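Purine catabolism protein pucG (Bacillus subtilis, PDB 3ISL) catalyses the pyridoxal-phosphate-dependent transamination between (S)-ureidoglycine and glyoxylate, giving oxalurate and glycine in purine catabolism. Local coordinates at residues 55-60 with 208-213. Residues are numbered along the deposited sequence; the frame is centred on the assembly and turned at random.
Sequences ELFQTK and PITYNE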
loop_
_atom_site.group_PDB
_atom_site.type_symbol
_atom_site.label_atom_id
_atom_site.label_comp_id
_atom_site.label_asym_id
_atom_site.label_seq_id
_atom_site.Cartn_x
_atom_site.Cartn_y
_atom_site.Cartn_z
ATOM N N GLU A 55 4.888 -18.624 11.505
ATOM C CA GLU A 55 4.821 -18.753 12.960
ATOM C C GLU A 55 3.744 -17.885 13.575
ATOM O O GLU A 55 3.039 -18.355 14.468
ATOM C CB GLU A 55 6.155 -18.391 13.672
ATOM C CG GLU A 55 7.228 -19.364 13.475
ATOM C CD GLU A 55 8.447 -18.997 14.312
ATOM O OE1 GLU A 55 9.494 -18.865 13.671
ATOM O OE2 GLU A 55 8.356 -18.805 15.579
ATOM N N LEU A 56 3.619 -16.654 13.071
ATOM C CA LEU A 56 2.709 -15.680 13.586
ATOM C C LEU A 56 1.328 -16.249 13.423
ATOM O O LEU A 56 0.561 -16.130 14.320
ATOM C CB LEU A 56 2.757 -14.407 12.740
ATOM C CG LEU A 56 2.249 -13.060 13.253
ATOM C CD1 LEU A 56 1.560 -12.186 12.195
ATOM C CD2 LEU A 56 1.589 -13.013 14.546
ATOM N N PHE A 57 1.023 -16.834 12.253
ATOM C CA PHE A 57 -0.321 -17.376 11.987
ATOM C C PHE A 57 -0.569 -18.778 12.528
ATOM O O PHE A 57 -1.695 -19.294 12.409
ATOM C CB PHE A 57 -0.655 -17.375 10.486
ATOM C CG PHE A 57 -1.066 -16.023 9.932
ATOM C CD1 PHE A 57 -2.341 -15.475 10.211
ATOM C CD2 PHE A 57 -0.214 -15.348 9.041
ATOM C CE1 PHE A 57 -2.730 -14.245 9.659
ATOM C CE2 PHE A 57 -0.586 -14.115 8.479
ATOM C CZ PHE A 57 -1.839 -13.574 8.754
ATOM N N GLN A 58 0.469 -19.369 13.120
ATOM C CA GLN A 58 0.482 -20.748 13.621
ATOM C C GLN A 58 0.087 -21.675 12.531
ATOM O O GLN A 58 -0.933 -22.427 12.659
ATOM C CB GLN A 58 -0.353 -20.923 14.927
ATOM C CG GLN A 58 0.107 -19.912 16.020
ATOM C CD GLN A 58 -0.576 -20.106 17.401
ATOM O OE1 GLN A 58 -1.016 -19.143 18.045
ATOM N NE2 GLN A 58 -0.655 -21.346 17.853
ATOM N N THR A 59 0.905 -21.645 11.432
ATOM C CA THR A 59 0.620 -22.487 10.279
ATOM C C THR A 59 1.867 -23.039 9.592
ATOM O O THR A 59 2.956 -22.452 9.650
ATOM C CB THR A 59 -0.212 -21.727 9.227
ATOM O OG1 THR A 59 -0.589 -22.628 8.207
ATOM C CG2 THR A 59 0.605 -20.551 8.553
ATOM N N LYS A 60 1.688 -24.175 8.925
ATOM C CA LYS A 60 2.730 -24.734 8.087
ATOM C C LYS A 60 2.600 -24.318 6.628
ATOM O O LYS A 60 3.398 -24.785 5.778
ATOM C CB LYS A 60 2.720 -26.269 8.190
ATOM C CG LYS A 60 3.003 -26.748 9.610
ATOM C CD LYS A 60 4.344 -26.202 10.161
ATOM C CE LYS A 60 4.532 -26.670 11.634
ATOM N NZ LYS A 60 5.090 -25.583 12.491
ATOM N N PRO A 208 -0.547 -8.827 5.721
ATOM C CA PRO A 208 -0.024 -10.218 5.732
ATOM C C PRO A 208 -1.164 -11.215 5.517
ATOM O O PRO A 208 -2.211 -11.119 6.180
ATOM C CB PRO A 208 0.516 -10.418 7.166
ATOM C CG PRO A 208 0.542 -9.087 7.793
ATOM C CD PRO A 208 -0.424 -8.167 7.024
ATOM N N ILE A 209 -0.939 -12.160 4.626
ATOM C CA ILE A 209 -1.955 -13.169 4.319
ATOM C C ILE A 209 -1.338 -14.511 4.423
ATOM O O ILE A 209 -0.134 -14.641 4.260
ATOM C CB ILE A 209 -2.611 -13.006 2.912
ATOM C CG1 ILE A 209 -1.597 -13.203 1.800
ATOM C CG2 ILE A 209 -3.267 -11.642 2.762
ATOM C CD1 ILE A 209 -2.234 -13.148 0.343
ATOM N N THR A 210 -2.164 -15.512 4.678
ATOM C CA THR A 210 -1.740 -16.861 4.555
ATOM C C THR A 210 -2.890 -17.706 4.015
ATOM O O THR A 210 -4.087 -17.448 4.296
ATOM C CB THR A 210 -1.201 -17.442 5.932
ATOM O OG1 THR A 210 -0.540 -18.688 5.724
ATOM C CG2 THR A 210 -2.279 -17.600 6.959
ATOM N N TYR A 211 -2.522 -18.767 3.309
ATOM C CA TYR A 211 -3.500 -19.727 2.844
ATOM C C TYR A 211 -2.857 -21.070 2.477
ATOM O O TYR A 211 -1.650 -21.140 2.308
ATOM C CB TYR A 211 -4.291 -19.148 1.682
ATOM C CG TYR A 211 -3.453 -18.748 0.497
ATOM C CD1 TYR A 211 -3.076 -19.681 -0.494
ATOM C CD2 TYR A 211 -3.055 -17.427 0.337
ATOM C CE1 TYR A 211 -2.329 -19.265 -1.635
ATOM C CE2 TYR A 211 -2.320 -17.026 -0.763
ATOM C CZ TYR A 211 -1.944 -17.938 -1.718
ATOM O OH TYR A 211 -1.224 -17.470 -2.762
ATOM N N ASN A 212 -3.694 -22.114 2.414
ATOM C CA ASN A 212 -3.291 -23.528 2.203
ATOM C C ASN A 212 -3.437 -23.957 0.761
ATOM O O ASN A 212 -3.720 -23.131 -0.112
ATOM C CB ASN A 212 -4.060 -24.504 3.163
ATOM C CG ASN A 212 -5.608 -24.484 2.976
ATOM O OD1 ASN A 212 -6.138 -23.945 2.014
ATOM N ND2 ASN A 212 -6.314 -25.092 3.911
ATOM N N GLU A 213 -3.221 -25.254 0.510
ATOM C CA GLU A 213 -3.229 -25.882 -0.823
ATOM C C GLU A 213 -4.666 -25.943 -1.381
ATOM O O GLU A 213 -4.866 -25.765 -2.586
ATOM C CB GLU A 213 -2.546 -27.266 -0.746
ATOM C CG GLU A 213 -3.075 -28.330 -1.739
ATOM C CD GLU A 213 -2.253 -29.699 -1.820
ATOM O OE1 GLU A 213 -1.892 -30.100 -2.959
ATOM O OE2 GLU A 213 -1.990 -30.362 -0.768
#
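Phe57 lays one face of its ring over the methyl of Thr210, a CH-pi contact with CG2 3.8 Å from the ring centroid and the approach 20° off the ring normal. The methyl is offset toward the CG and CD2 side of the ring, with CG of Phe57 nearest at 3.6 Å. CG of Phe57 lies anti to its own carbonyl carbon (chi1 -78°), which turns the ring toward strand 206-211. A beta-branched threonine suits the facing position because it offers the ring a methyl while its hydroxyl turns to other partners.

Farther out, the ring meets Pro208 at about a right angle: CE2 of Phe57 packs on CB of Pro208, a compact apolar carbon, at 4.1 Å, and at the ring edge CZ comes within 3.6 Å of the carbonyl O of Pro208. Phenylalanine is broad enough to take a methyl on its face and still reach Pro208. Replacing Phe57 by alanine would remove the ring, and is likely to leave the Thr210 methyl and the Pro208 CB without their aromatic partner.

The two threonines meet tip to tip, with CG2 of Thr59 3.6 Å from OG1 of Thr210. This is a van der Waals contact; the buried hydroxyls are satisfied by neighbours, that of Thr210 by Trp63 O and Asn61 ND2, that of Thr59 by Asp185 and Asn61 N. Thr59 thus gives its methyl to the strand and its hydroxyl to Asp185.

The helix ends in a Schellman motif, in which Gln58 takes a positive phi and its N bonds to O of Glu55 at 3.1 Å. This turn places Phe57 and Thr59 over the large-domain sheet of the class-V aminotransferase fold. There helix 40-56 ends above strand 206-211, which runs antiparallel to both neighbours, 63-68 and 191-193; Ala192 of the latter also touches Phe57, and Ile177 adds a further contact to the ring.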